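Possible acyl-[acyl-carrier protein] desaturase DESA2 (acyl-[acp] desaturase) (stearoyl-acp desaturase) (Mycobacterium tuberculosis, PDB 1ZA0) is a putative acyl-[acyl-carrier-protein] desaturase that may introduce double bonds into fatty acyl chains during mycobacterial fatty acid biosynthesis, using a dinuclear iron centre. Local coordinates at residues E19-R24 and F196-T201; T23-T28 and L100-A105; F157-G162 and V190-F195; H202-T207 and W261-E266. All coordinates share one frame; numbering follows the deposited sequence.

Interaction 1. Residues E19-R24 and F196-T201; sequences EANMTR and FANLVT
Asn21 and Asn198 meet because each turns CG beside its own backbone N, with chi1 at -82° and -74°, which sets the two amides facing each other between helix 9-27 and helix 176-206. Asn198 ND2 donates to Asn21 OD1 at 2.8 Å in a nearly straight bond. The donor lies in the carbonyl plane of Asn21, on a lone pair, although the two amide planes are turned 55° apart. The same oxygen takes a second bond from its own helix: Arg24 NH2 reaches Asn21 OD1 at 3.0 Å, with the oxygen in the guanidinium plane. A bend at chi3 brings the arginine back over its own helical turn, and one face of its guanidinium looks onto Asn21 O. Across the contact Arg24 is peripheral, its NH2 being 4.2 Å from Asn198 ND2. Asn21 ND2 bonds to Val17 O one turn earlier, while Phe195 packs against both Asn21 and Arg24. With both ends of its amide engaged, Asn21 has its flip state defined. Its buried OD1 is gripped by two donors, one from each helix; the guanidinium would be expected to polarise the carbonyl, and the second donor helps to fix OD1 in place.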
loop_
_atom_site.group_PDB
_atom_site.type_symbol
_atom_site.label_atom_id
_atom_site.label_comp_id
_atom_site.label_asym_id
_atom_site.label_seq_id
_atom_site.Cartn_x
_atom_site.Cartn_y
_atom_site.Cartn_z
ATOM N N GLU A 19 -15.220 14.540 7.482
ATOM C CA GLU A 19 -16.331 13.961 8.230
ATOM C C GLU A 19 -17.161 13.055 7.387
ATOM O O GLU A 19 -17.597 11.981 7.823
ATOM C CB GLU A 19 -17.221 15.120 8.823
ATOM C CG GLU A 19 -18.508 14.642 9.495
ATOM C CD GLU A 19 -19.331 15.754 10.202
ATOM O OE1 GLU A 19 -19.064 16.964 10.024
ATOM O OE2 GLU A 19 -20.284 15.398 10.887
ATOM N N ALA A 20 -17.533 13.538 6.187
ATOM C CA ALA A 20 -18.372 12.735 5.276
ATOM C C ALA A 20 -17.662 11.384 4.904
ATOM O O ALA A 20 -18.238 10.333 4.851
ATOM C CB ALA A 20 -18.654 13.559 3.985
ATOM N N ASN A 21 -16.399 11.469 4.682
ATOM C CA ASN A 21 -15.629 10.286 4.301
ATOM C C ASN A 21 -15.422 9.330 5.500
ATOM O O ASN A 21 -15.486 8.147 5.334
ATOM C CB ASN A 21 -14.317 10.715 3.739
ATOM C CG ASN A 21 -14.442 11.108 2.253
ATOM O OD1 ASN A 21 -14.226 10.268 1.378
ATOM N ND2 ASN A 21 -14.832 12.375 1.975
ATOM N N MET A 22 -15.199 9.866 6.686
ATOM C CA MET A 22 -15.096 9.016 7.898
ATOM C C MET A 22 -16.382 8.319 8.100
ATOM O O MET A 22 -16.460 7.135 8.341
ATOM C CB MET A 22 -14.860 9.875 9.126
ATOM C CG MET A 22 -13.567 9.802 9.774
ATOM S SD MET A 22 -12.673 8.181 9.854
ATOM C CE MET A 22 -13.190 7.368 11.366
ATOM N N THR A 23 -17.474 9.077 7.955
ATOM C CA THR A 23 -18.791 8.518 8.075
ATOM C C THR A 23 -19.058 7.423 7.061
ATOM O O THR A 23 -19.568 6.361 7.368
ATOM C CB THR A 23 -19.875 9.726 7.975
ATOM O OG1 THR A 23 -19.627 10.646 9.041
ATOM C CG2 THR A 23 -21.206 9.239 8.287
ATOM N N ARG A 24 -18.744 7.678 5.805
ATOM C CA ARG A 24 -18.802 6.622 4.815
ATOM C C ARG A 24 -17.931 5.398 5.178
ATOM O O ARG A 24 -18.365 4.245 5.081
ATOM C CB ARG A 24 -18.339 7.172 3.473
ATOM C CG ARG A 24 -18.477 6.201 2.343
ATOM C CD ARG A 24 -17.862 6.659 1.048
ATOM N NE ARG A 24 -16.565 7.271 1.249
ATOM C CZ ARG A 24 -15.443 6.631 1.570
ATOM N NH1 ARG A 24 -15.472 5.320 1.688
ATOM N NH2 ARG A 24 -14.290 7.295 1.719
ATOM N N PHE A 196 -8.236 9.595 0.573
ATOM C CA PHE A 196 -7.293 10.656 0.242
ATOM C C PHE A 196 -7.653 11.353 -1.051
ATOM O O PHE A 196 -7.498 12.582 -1.196
ATOM C CB PHE A 196 -5.831 10.196 0.209
ATOM C CG PHE A 196 -5.294 9.850 1.583
ATOM C CD1 PHE A 196 -5.105 10.850 2.541
ATOM C CD2 PHE A 196 -5.014 8.539 1.917
ATOM C CE1 PHE A 196 -4.618 10.539 3.807
ATOM C CE2 PHE A 196 -4.523 8.218 3.189
ATOM C CZ PHE A 196 -4.354 9.222 4.132
ATOM N N ALA A 197 -8.075 10.576 -2.030
ATOM C CA ALA A 197 -8.376 11.191 -3.319
ATOM C C ALA A 197 -9.584 12.148 -3.201
ATOM O O ALA A 197 -9.678 13.111 -3.936
ATOM C CB ALA A 197 -8.654 10.127 -4.358
ATOM N N ASN A 198 -10.547 11.829 -2.344
ATOM C CA ASN A 198 -11.698 12.713 -2.198
ATOM C C ASN A 198 -11.230 14.071 -1.566
ATOM O O ASN A 198 -11.753 15.135 -1.913
ATOM C CB ASN A 198 -12.811 12.028 -1.358
ATOM C CG ASN A 198 -13.549 10.953 -2.131
ATOM O OD1 ASN A 198 -13.434 10.922 -3.385
ATOM N ND2 ASN A 198 -14.355 10.069 -1.408
ATOM N N LEU A 199 -10.227 14.021 -0.683
ATOM C CA LEU A 199 -9.717 15.224 -0.026
ATOM C C LEU A 199 -9.033 16.055 -1.070
ATOM O O LEU A 199 -9.165 17.283 -1.083
ATOM C CB LEU A 199 -8.779 14.912 1.125
ATOM C CG LEU A 199 -9.314 14.141 2.298
ATOM C CD1 LEU A 199 -8.297 13.940 3.447
ATOM C CD2 LEU A 199 -10.476 14.841 2.809
ATOM N N VAL A 200 -8.334 15.400 -1.983
ATOM C CA VAL A 200 -7.654 16.057 -3.062
ATOM C C VAL A 200 -8.643 16.730 -4.039
ATOM O O VAL A 200 -8.379 17.840 -4.571
ATOM C CB VAL A 200 -6.732 15.132 -3.831
ATOM C CG1 VAL A 200 -6.207 15.772 -5.096
ATOM C CG2 VAL A 200 -5.536 14.672 -2.967
ATOM N N THR A 201 -9.757 16.069 -4.277
ATOM C CA THR A 201 -10.829 16.687 -5.069
ATOM C C THR A 201 -11.267 18.011 -4.408
ATOM O O THR A 201 -11.410 18.969 -5.126
ATOM C CB THR A 201 -12.006 15.692 -5.224
ATOM O OG1 THR A 201 -11.554 14.601 -6.048
ATOM C CG2 THR A 201 -13.190 16.329 -5.990
#

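Interaction 2. Residues T23-T28 and L100-A105; sequences TRHLDT and LGRWTA
His25 and Leu26, on the last turn of helix 9-27, both meet Arg102 of helix 95-121. His25 points its CB toward the partner helix and sends its ring outward with CG opposite the backbone N (chi1 -174°). Its CD2 lies over one face of the Arg102 guanidinium, 4.1 Å from NH2, and the two planes stand 81° apart, so the imidazole presents its edge to the arginine. No hydrogen bond joins them; His25 NE2 and Arg102 NE instead share Glu106 OE2, which ties the pair together from the side of helix 95-121. Leu26 follows, its CD2 branch coming obliquely at the guanidinium; the 3.1 Å from Leu26 CD2 to Arg102 NH1 is too short for comfortable packing and is doubtful in detail. A bend at chi2 (65°) swings Arg102 across to these two side chains, and its NH2 continues to a salt bridge with Glu29 just past the helix. At the helix end Thr28 OG1 bonds to Arg24 O at 2.7 Å from above the carbonyl plane, and Thr28 N also bonds that oxygen. Arg191 holds His25 O and Thr28 OG1 from helix 176-206. The arrangement is a polar third shell round the metal site of a ferritin-like four-helix bundle: His25 and Arg102 bond Glu106, which bonds the metal ligand His192.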
loop_
_atom_site.group_PDB
_atom_site.type_symbol
_atom_site.label_atom_id
_atom_site.label_comp_id
_atom_site.label_asym_id
_atom_site.label_seq_id
_atom_site.Cartn_x
_atom_site.Cartn_y
_atom_site.Cartn_z
ATOM N N THR A 23 -17.474 9.077 7.955
ATOM C CA THR A 23 -18.791 8.518 8.075
ATOM C C THR A 23 -19.058 7.423 7.061
ATOM O O THR A 23 -19.568 6.361 7.368
ATOM C CB THR A 23 -19.875 9.726 7.975
ATOM O OG1 THR A 23 -19.627 10.646 9.041
ATOM C CG2 THR A 23 -21.206 9.239 8.287
ATOM N N ARG A 24 -18.744 7.678 5.805
ATOM C CA ARG A 24 -18.802 6.622 4.815
ATOM C C ARG A 24 -17.931 5.398 5.178
ATOM O O ARG A 24 -18.365 4.245 5.081
ATOM C CB ARG A 24 -18.339 7.172 3.473
ATOM C CG ARG A 24 -18.477 6.201 2.343
ATOM C CD ARG A 24 -17.862 6.659 1.048
ATOM N NE ARG A 24 -16.565 7.271 1.249
ATOM C CZ ARG A 24 -15.443 6.631 1.570
ATOM N NH1 ARG A 24 -15.472 5.320 1.688
ATOM N NH2 ARG A 24 -14.290 7.295 1.719
ATOM N N HIS A 25 -16.703 5.665 5.560
ATOM C CA HIS A 25 -15.717 4.562 5.776
ATOM C C HIS A 25 -16.235 3.651 6.906
ATOM O O HIS A 25 -16.472 2.468 6.711
ATOM C CB HIS A 25 -14.357 5.187 6.029
ATOM C CG HIS A 25 -13.221 4.205 6.117
ATOM N ND1 HIS A 25 -12.253 4.085 5.129
ATOM C CD2 HIS A 25 -12.891 3.316 7.086
ATOM C CE1 HIS A 25 -11.359 3.182 5.506
ATOM N NE2 HIS A 25 -11.724 2.690 6.681
ATOM N N LEU A 26 -16.600 4.246 8.024
ATOM C CA LEU A 26 -17.267 3.494 9.128
ATOM C C LEU A 26 -18.541 2.745 8.794
ATOM O O LEU A 26 -18.715 1.577 9.207
ATOM C CB LEU A 26 -17.492 4.403 10.323
ATOM C CG LEU A 26 -16.245 4.975 11.000
ATOM C CD1 LEU A 26 -16.610 5.939 12.099
ATOM C CD2 LEU A 26 -15.401 3.901 11.590
ATOM N N ASP A 27 -19.456 3.360 8.027
ATOM C CA ASP A 27 -20.765 2.725 7.746
ATOM C C ASP A 27 -20.655 1.591 6.744
ATOM O O ASP A 27 -21.513 0.744 6.670
ATOM C CB ASP A 27 -21.807 3.743 7.193
ATOM C CG ASP A 27 -22.227 4.851 8.232
ATOM O OD1 ASP A 27 -21.879 4.826 9.452
ATOM O OD2 ASP A 27 -22.900 5.850 7.859
ATOM N N THR A 28 -19.606 1.592 5.944
ATOM C CA THR A 28 -19.337 0.508 4.988
ATOM C C THR A 28 -18.172 -0.424 5.414
ATOM O O THR A 28 -17.747 -1.260 4.644
ATOM C CB THR A 28 -19.080 1.065 3.583
ATOM O OG1 THR A 28 -17.967 1.981 3.582
ATOM C CG2 THR A 28 -20.387 1.912 3.075
ATOM N N LEU A 100 -6.725 9.789 10.783
ATOM C CA LEU A 100 -5.312 9.359 10.794
ATOM C C LEU A 100 -5.119 8.161 11.696
ATOM O O LEU A 100 -4.294 7.295 11.369
ATOM C CB LEU A 100 -4.256 10.446 11.119
ATOM N N GLY A 101 -5.869 8.117 12.799
ATOM C CA GLY A 101 -5.786 7.058 13.791
ATOM C C GLY A 101 -6.335 5.765 13.195
ATOM O O GLY A 101 -5.689 4.710 13.323
ATOM N N ARG A 102 -7.490 5.863 12.541
ATOM C CA ARG A 102 -8.085 4.735 11.832
ATOM C C ARG A 102 -7.200 4.200 10.679
ATOM O O ARG A 102 -6.972 2.989 10.589
ATOM C CB ARG A 102 -9.495 5.037 11.350
ATOM C CG ARG A 102 -10.146 3.858 10.561
ATOM C CD ARG A 102 -10.376 2.623 11.370
ATOM N NE ARG A 102 -11.208 1.712 10.623
ATOM C CZ ARG A 102 -12.482 1.461 10.917
ATOM N NH1 ARG A 102 -13.006 2.002 11.990
ATOM N NH2 ARG A 102 -13.212 0.672 10.139
ATOM N N TRP A 103 -6.700 5.085 9.846
ATOM C CA TRP A 103 -5.847 4.736 8.719
ATOM C C TRP A 103 -4.601 4.040 9.248
ATOM O O TRP A 103 -4.237 2.974 8.770
ATOM C CB TRP A 103 -5.471 5.966 7.874
ATOM C CG TRP A 103 -4.453 5.672 6.788
ATOM C CD1 TRP A 103 -4.739 5.139 5.596
ATOM C CD2 TRP A 103 -3.039 5.905 6.792
ATOM N NE1 TRP A 103 -3.592 4.957 4.865
ATOM C CE2 TRP A 103 -2.535 5.431 5.582
ATOM C CE3 TRP A 103 -2.131 6.421 7.728
ATOM C CZ2 TRP A 103 -1.182 5.465 5.263
ATOM C CZ3 TRP A 103 -0.790 6.431 7.429
ATOM C CH2 TRP A 103 -0.328 5.995 6.187
ATOM N N THR A 104 -3.951 4.663 10.244
ATOM C CA THR A 104 -2.789 4.049 10.897
ATOM C C THR A 104 -3.023 2.610 11.406
ATOM O O THR A 104 -2.195 1.749 11.217
ATOM C CB THR A 104 -2.309 4.969 12.047
ATOM O OG1 THR A 104 -1.923 6.213 11.434
ATOM C CG2 THR A 104 -0.997 4.463 12.663
ATOM N N ALA A 105 -4.110 2.387 12.084
ATOM C CA ALA A 105 -4.433 1.081 12.610
ATOM C C ALA A 105 -4.634 0.060 11.491
ATOM O O ALA A 105 -4.337 -1.133 11.674
ATOM C CB ALA A 105 -5.744 1.160 13.439
#

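Interaction 3. Residues F157-G162 and V190-F195; sequences FYERCG and VRHEEF. With MN (manganese (II) ion), chain B.
The carboxylate of Glu159 and the imidazole of His192 stand almost perpendicular, 85° apart, with Glu159 CD at the edge of the ring and in its plane. A manganese ion joins them. It is chelated by both carboxylate oxygens, Glu159 OE1 at 2.3 Å and Glu159 OE2 at 2.4 Å, and bound by His192 ND1 at 2.3 Å; a water adds a further ligand at 2.2 Å. Glu159 OE2 also comes near His192 ND1, but as two ligands of one metal and without a hydrogen bond. Glu107 and Glu189 complete the site. In the second shell Trp103 NE1 bonds Glu159 OE2 and Glu106 bonds His192 NE2, fixing the carboxylate and the rotation of the ring.

The other flat pair is Arg160 and Glu193, whose guanidinium and carboxylate planes are 86° apart. Arg160 NH1 forms a salt bridge to Glu193 OE2 at 2.7 Å, with the oxygen at the edge of the guanidinium and using its syn lone pair. Glu193 extends beyond CG, and its carboxylate crosses the aliphatic part of Arg160; Arg257 provides OE2 with a second charged partner. Between the two polar pairs the helices come close, Glu159 CB lying 3.8 Å from Glu193 CB. The axes of the two segments approach to 8.1 Å and run nearly antiparallel (161°). Carboxylates and histidines projecting from antiparallel helices into a bundle's interior are consistent with the ferritin-like diiron site of soluble acyl-ACP desaturases; here a manganese ion occupies it, probably at the position of one iron.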
loop_
_atom_site.group_PDB
_atom_site.type_symbol
_atom_site.label_atom_id
_atom_site.label_comp_id
_atom_site.label_asym_id
_atom_site.label_seq_id
_atom_site.Cartn_x
_atom_site.Cartn_y
_atom_site.Cartn_z
ATOM N N PHE A 157 -1.763 9.108 -4.560
ATOM C CA PHE A 157 -1.052 8.323 -5.530
ATOM C C PHE A 157 -0.457 7.049 -4.896
ATOM O O PHE A 157 -0.393 6.014 -5.519
ATOM C CB PHE A 157 0.082 9.128 -6.120
ATOM C CG PHE A 157 -0.311 9.991 -7.245
ATOM C CD1 PHE A 157 -0.612 9.442 -8.470
ATOM C CD2 PHE A 157 -0.317 11.402 -7.102
ATOM C CE1 PHE A 157 -0.962 10.236 -9.543
ATOM C CE2 PHE A 157 -0.671 12.231 -8.209
ATOM C CZ PHE A 157 -1.007 11.640 -9.411
ATOM N N TYR A 158 0.093 7.213 -3.701
ATOM C CA TYR A 158 0.801 6.164 -3.014
ATOM C C TYR A 158 -0.184 5.036 -2.614
ATOM O O TYR A 158 0.107 3.865 -2.836
ATOM C CB TYR A 158 1.539 6.736 -1.777
ATOM C CG TYR A 158 2.287 5.678 -0.962
ATOM C CD1 TYR A 158 3.542 5.252 -1.370
ATOM C CD2 TYR A 158 1.728 5.101 0.167
ATOM C CE1 TYR A 158 4.255 4.283 -0.656
ATOM C CE2 TYR A 158 2.443 4.118 0.897
ATOM C CZ TYR A 158 3.698 3.708 0.457
ATOM O OH TYR A 158 4.453 2.754 1.133
ATOM N N GLU A 159 -1.361 5.394 -2.117
ATOM C CA GLU A 159 -2.410 4.432 -1.906
ATOM C C GLU A 159 -2.905 3.783 -3.179
ATOM O O GLU A 159 -3.216 2.605 -3.176
ATOM C CB GLU A 159 -3.574 5.010 -1.102
ATOM C CG GLU A 159 -3.161 5.411 0.294
ATOM C CD GLU A 159 -2.990 4.142 1.165
ATOM O OE1 GLU A 159 -3.119 2.996 0.599
ATOM O OE2 GLU A 159 -2.804 4.249 2.368
ATOM N N ARG A 160 -2.932 4.510 -4.287
ATOM C CA ARG A 160 -3.336 3.877 -5.525
ATOM C C ARG A 160 -2.267 2.850 -5.969
ATOM O O ARG A 160 -2.611 1.809 -6.425
ATOM C CB ARG A 160 -3.540 4.911 -6.634
ATOM C CG ARG A 160 -4.115 4.284 -7.941
ATOM C CD ARG A 160 -4.565 5.328 -8.959
ATOM N NE ARG A 160 -5.389 4.773 -10.021
ATOM C CZ ARG A 160 -6.701 4.857 -10.152
ATOM N NH1 ARG A 160 -7.456 5.470 -9.263
ATOM N NH2 ARG A 160 -7.259 4.281 -11.207
ATOM N N CYS A 161 -0.993 3.195 -5.827
ATOM C CA CYS A 161 0.093 2.233 -6.037
ATOM C C CYS A 161 -0.118 0.964 -5.190
ATOM O O CYS A 161 -0.019 -0.138 -5.725
ATOM C CB CYS A 161 1.466 2.813 -5.706
ATOM S SG CYS A 161 1.934 4.187 -6.755
ATOM N N GLY A 162 -0.383 1.138 -3.896
ATOM C CA GLY A 162 -0.746 0.050 -2.987
ATOM C C GLY A 162 -1.876 -0.803 -3.507
ATOM O O GLY A 162 -1.812 -2.036 -3.428
ATOM N N VAL A 190 -7.952 0.279 -1.627
ATOM C CA VAL A 190 -8.941 0.970 -2.451
ATOM C C VAL A 190 -9.669 2.064 -1.632
ATOM O O VAL A 190 -9.885 3.210 -2.098
ATOM C CB VAL A 190 -9.892 -0.036 -3.128
ATOM C CG1 VAL A 190 -11.161 0.655 -3.710
ATOM C CG2 VAL A 190 -9.133 -0.861 -4.209
ATOM N N ARG A 191 -10.039 1.674 -0.443
ATOM C CA ARG A 191 -10.678 2.553 0.514
ATOM C C ARG A 191 -9.793 3.697 0.979
ATOM O O ARG A 191 -10.264 4.847 1.100
ATOM C CB ARG A 191 -11.236 1.741 1.672
ATOM C CG ARG A 191 -12.407 0.926 1.278
ATOM C CD ARG A 191 -12.759 -0.173 2.285
ATOM N NE ARG A 191 -13.000 0.268 3.659
ATOM C CZ ARG A 191 -14.173 0.744 4.108
ATOM N NH1 ARG A 191 -15.174 0.970 3.276
ATOM N NH2 ARG A 191 -14.337 1.065 5.385
ATOM N N HIS A 192 -8.480 3.424 1.140
ATOM C CA HIS A 192 -7.539 4.427 1.537
ATOM C C HIS A 192 -7.401 5.470 0.407
ATOM O O HIS A 192 -7.390 6.732 0.626
ATOM C CB HIS A 192 -6.181 3.767 1.892
ATOM C CG HIS A 192 -6.210 2.915 3.152
ATOM N ND1 HIS A 192 -5.091 2.258 3.639
ATOM C CD2 HIS A 192 -7.245 2.559 3.965
ATOM C CE1 HIS A 192 -5.430 1.618 4.758
ATOM N NE2 HIS A 192 -6.731 1.740 4.951
ATOM N N GLU A 193 -7.210 4.955 -0.789
ATOM C CA GLU A 193 -7.060 5.807 -1.917
ATOM C C GLU A 193 -8.317 6.735 -2.093
ATOM O O GLU A 193 -8.155 7.904 -2.448
ATOM C CB GLU A 193 -6.745 5.017 -3.199
ATOM C CG GLU A 193 -6.494 5.966 -4.385
ATOM C CD GLU A 193 -6.804 5.394 -5.765
ATOM O OE1 GLU A 193 -7.117 4.181 -5.873
ATOM O OE2 GLU A 193 -6.675 6.174 -6.771
ATOM N N GLU A 194 -9.500 6.172 -1.904
ATOM C CA GLU A 194 -10.784 6.837 -2.167
ATOM C C GLU A 194 -10.823 8.042 -1.185
ATOM O O GLU A 194 -11.146 9.154 -1.541
ATOM C CB GLU A 194 -11.951 5.893 -1.879
ATOM C CG GLU A 194 -13.374 6.460 -1.924
ATOM C CD GLU A 194 -14.419 5.411 -1.675
ATOM O OE1 GLU A 194 -14.020 4.270 -1.316
ATOM O OE2 GLU A 194 -15.654 5.648 -1.857
ATOM N N PHE A 195 -10.487 7.774 0.055
ATOM C CA PHE A 195 -10.479 8.784 1.119
ATOM C C PHE A 195 -9.523 9.903 0.808
ATOM O O PHE A 195 -9.956 11.072 0.714
ATOM C CB PHE A 195 -10.165 8.141 2.479
ATOM C CG PHE A 195 -10.682 8.916 3.684
ATOM C CD1 PHE A 195 -11.512 8.308 4.602
ATOM C CD2 PHE A 195 -10.286 10.208 3.925
ATOM C CE1 PHE A 195 -11.949 8.993 5.749
ATOM C CE2 PHE A 195 -10.744 10.909 5.051
ATOM C CZ PHE A 195 -11.589 10.303 5.950
HETATM MN MN MN B . -3.027 1.897 2.589
HETATM O O HOH W 1 -0.948 1.903 1.971
#

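Interaction 4. Residues H202-T207 and W261-E266; sequences HCLDYT and WGLAGE
Leu204 is the one residue of 202-207 that packs against 261-266, and it does so with its two methyl branches. CD1 does most of the touching: Leu204 CD1 lies 3.7 Å from Leu263 CD1, where the leucines reach toward each other tip to tip, and 3.9 Å from Trp261 CB. Leu204 CD2 closes on the same methyl, 3.9 Å from Leu263 CD1. Trp261 crosses Leu204 at about a right angle, offering CB and the root of its indole, with CG 4.0 Å from Leu204 CD1. Its chi1 of -79° carries the indole on along helix 176-206 to the preceding turns, where NE1 bonds Ala197 O and the ring packs on Val200 and Thr201. Helix 208-221 closes the apolar cluster, with Thr211 and Ile212 against Leu204 and Ile215 against Leu263.

The other side is looser. Gly262 and Gly265 lie at the surface, as do Asp205 and Tyr206, and no hydrogen bond crosses between the segments. What shapes the loop there is local: Gly262, with positive phi (85°), ends helix 247-260 in a Schellman motif, and a type I beta turn follows from Leu263 to Glu266, closed by Glu266 N to Leu263 O at 3.1 Å. Trp261 and Leu263, flanking Gly262 in sequence, both point CB toward 202-207, consistent with the reversal there. This is the apolar seam of an all-helical fold, joining the C-terminal end of a long bundle helix to the chain leaving helix 247-260.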
loop_
_atom_site.group_PDB
_atom_site.type_symbol
_atom_site.label_atom_id
_atom_site.label_comp_id
_atom_site.label_asym_id
_atom_site.label_seq_id
_atom_site.Cartn_x
_atom_site.Cartn_y
_atom_site.Cartn_z
ATOM N N HIS A 202 -11.525 18.043 -3.091
ATOM C CA HIS A 202 -11.885 19.287 -2.425
ATOM C C HIS A 202 -10.762 20.328 -2.502
ATOM O O HIS A 202 -11.056 21.502 -2.682
ATOM C CB HIS A 202 -12.408 19.060 -1.014
ATOM C CG HIS A 202 -13.032 20.287 -0.390
ATOM N ND1 HIS A 202 -14.203 20.857 -0.852
ATOM C CD2 HIS A 202 -12.625 21.076 0.644
ATOM C CE1 HIS A 202 -14.497 21.932 -0.131
ATOM N NE2 HIS A 202 -13.552 22.096 0.778
ATOM N N CYS A 203 -9.489 19.899 -2.509
ATOM C CA CYS A 203 -8.361 20.807 -2.690
ATOM C C CYS A 203 -8.352 21.399 -4.084
ATOM O O CYS A 203 -8.025 22.611 -4.274
ATOM C CB CYS A 203 -6.998 20.155 -2.434
ATOM S SG CYS A 203 -6.706 19.617 -0.782
ATOM N N LEU A 204 -8.630 20.576 -5.101
ATOM C CA LEU A 204 -8.773 21.076 -6.441
ATOM C C LEU A 204 -9.877 22.135 -6.567
ATOM O O LEU A 204 -9.740 23.009 -7.397
ATOM C CB LEU A 204 -9.035 19.990 -7.501
ATOM C CG LEU A 204 -7.845 19.236 -8.058
ATOM C CD1 LEU A 204 -8.358 17.918 -8.704
ATOM C CD2 LEU A 204 -7.014 20.087 -9.014
ATOM N N ASP A 205 -10.948 22.002 -5.806
ATOM C CA ASP A 205 -12.051 22.992 -5.765
ATOM C C ASP A 205 -11.719 24.313 -4.983
ATOM O O ASP A 205 -12.023 25.405 -5.441
ATOM C CB ASP A 205 -13.270 22.322 -5.141
ATOM C CG ASP A 205 -13.751 21.120 -5.929
ATOM O OD1 ASP A 205 -13.355 20.975 -7.085
ATOM O OD2 ASP A 205 -14.526 20.269 -5.509
ATOM N N TYR A 206 -11.066 24.190 -3.823
ATOM C CA TYR A 206 -10.699 25.308 -2.973
ATOM C C TYR A 206 -9.453 26.068 -3.424
ATOM O O TYR A 206 -9.426 27.320 -3.428
ATOM C CB TYR A 206 -10.558 24.801 -1.537
ATOM C CG TYR A 206 -10.028 25.866 -0.543
ATOM C CD1 TYR A 206 -10.690 27.104 -0.354
ATOM C CD2 TYR A 206 -8.892 25.613 0.228
ATOM C CE1 TYR A 206 -10.202 28.064 0.571
ATOM C CE2 TYR A 206 -8.403 26.556 1.138
ATOM C CZ TYR A 206 -9.054 27.769 1.303
ATOM O OH TYR A 206 -8.543 28.619 2.251
ATOM N N THR A 207 -8.406 25.332 -3.785
ATOM C CA THR A 207 -7.130 25.909 -4.110
ATOM C C THR A 207 -6.483 25.241 -5.321
ATOM O O THR A 207 -5.446 24.527 -5.258
ATOM C CB THR A 207 -6.171 25.934 -2.858
ATOM O OG1 THR A 207 -4.942 26.548 -3.257
ATOM C CG2 THR A 207 -5.743 24.492 -2.437
ATOM N N TRP A 261 -9.468 12.439 -11.611
ATOM C CA TRP A 261 -9.702 13.816 -11.109
ATOM C C TRP A 261 -10.256 14.783 -12.162
ATOM O O TRP A 261 -10.428 15.962 -11.884
ATOM C CB TRP A 261 -8.410 14.445 -10.479
ATOM C CG TRP A 261 -8.146 13.944 -9.042
ATOM C CD1 TRP A 261 -9.039 13.823 -8.033
ATOM C CD2 TRP A 261 -6.891 13.543 -8.525
ATOM N NE1 TRP A 261 -8.431 13.341 -6.900
ATOM C CE2 TRP A 261 -7.089 13.175 -7.182
ATOM C CE3 TRP A 261 -5.608 13.456 -9.069
ATOM C CZ2 TRP A 261 -6.078 12.677 -6.407
ATOM C CZ3 TRP A 261 -4.604 13.034 -8.307
ATOM C CH2 TRP A 261 -4.829 12.631 -6.965
ATOM N N GLY A 262 -10.426 14.326 -13.395
ATOM C CA GLY A 262 -11.026 15.143 -14.423
ATOM C C GLY A 262 -9.976 16.017 -15.066
ATOM O O GLY A 262 -10.281 16.990 -15.768
ATOM N N LEU A 263 -8.715 15.670 -14.846
ATOM C CA LEU A 263 -7.624 16.552 -15.265
ATOM C C LEU A 263 -6.878 16.092 -16.506
ATOM O O LEU A 263 -5.760 16.549 -16.724
ATOM C CB LEU A 263 -6.634 16.759 -14.114
ATOM C CG LEU A 263 -7.213 17.434 -12.877
ATOM C CD1 LEU A 263 -6.234 17.387 -11.720
ATOM C CD2 LEU A 263 -7.699 18.875 -13.166
ATOM N N ALA A 264 -7.447 15.147 -17.259
ATOM C CA ALA A 264 -6.709 14.484 -18.346
ATOM C C ALA A 264 -6.218 15.454 -19.424
ATOM O O ALA A 264 -5.153 15.239 -19.978
ATOM C CB ALA A 264 -7.530 13.329 -19.000
ATOM N N GLY A 265 -6.966 16.524 -19.674
ATOM C CA GLY A 265 -6.590 17.517 -20.670
ATOM C C GLY A 265 -6.005 18.786 -20.100
ATOM O O GLY A 265 -5.809 19.767 -20.794
ATOM N N GLU A 266 -5.789 18.809 -18.802
ATOM C CA GLU A 266 -5.072 19.901 -18.168
ATOM C C GLU A 266 -3.691 20.063 -18.794
ATOM O O GLU A 266 -2.941 19.088 -18.867
ATOM C CB GLU A 266 -4.944 19.600 -16.682
ATOM C CG GLU A 266 -4.330 20.676 -15.835
ATOM C CD GLU A 266 -5.147 21.968 -15.845
ATOM O OE1 GLU A 266 -6.424 21.931 -15.918
ATOM O OE2 GLU A 266 -4.483 23.010 -15.772
#

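Overall arrangement
Helix 176-206 runs through three of the contacts: going toward its C-terminal end it supplies 190-195 to interaction 3, 196-201 to interaction 1 and 202-207 to interaction 4. Interactions 1 and 2 share Thr23 and Arg24 on helix 9-27, their centres about 10 Å apart. Along the chain, interaction 3 is nested inside the loop closed by interaction 1, while interaction 4 opens only after the others. Interaction 3 lies nearest the middle of the chain, its centre about 13 Å from that of interaction 2 and about 17 Å from that of interaction 4. The metal site thus sits inside the bundle, flanked by the N-terminal helix, with the loop after helix 247-260 reaching interaction 3 through Trp261 against Phe157.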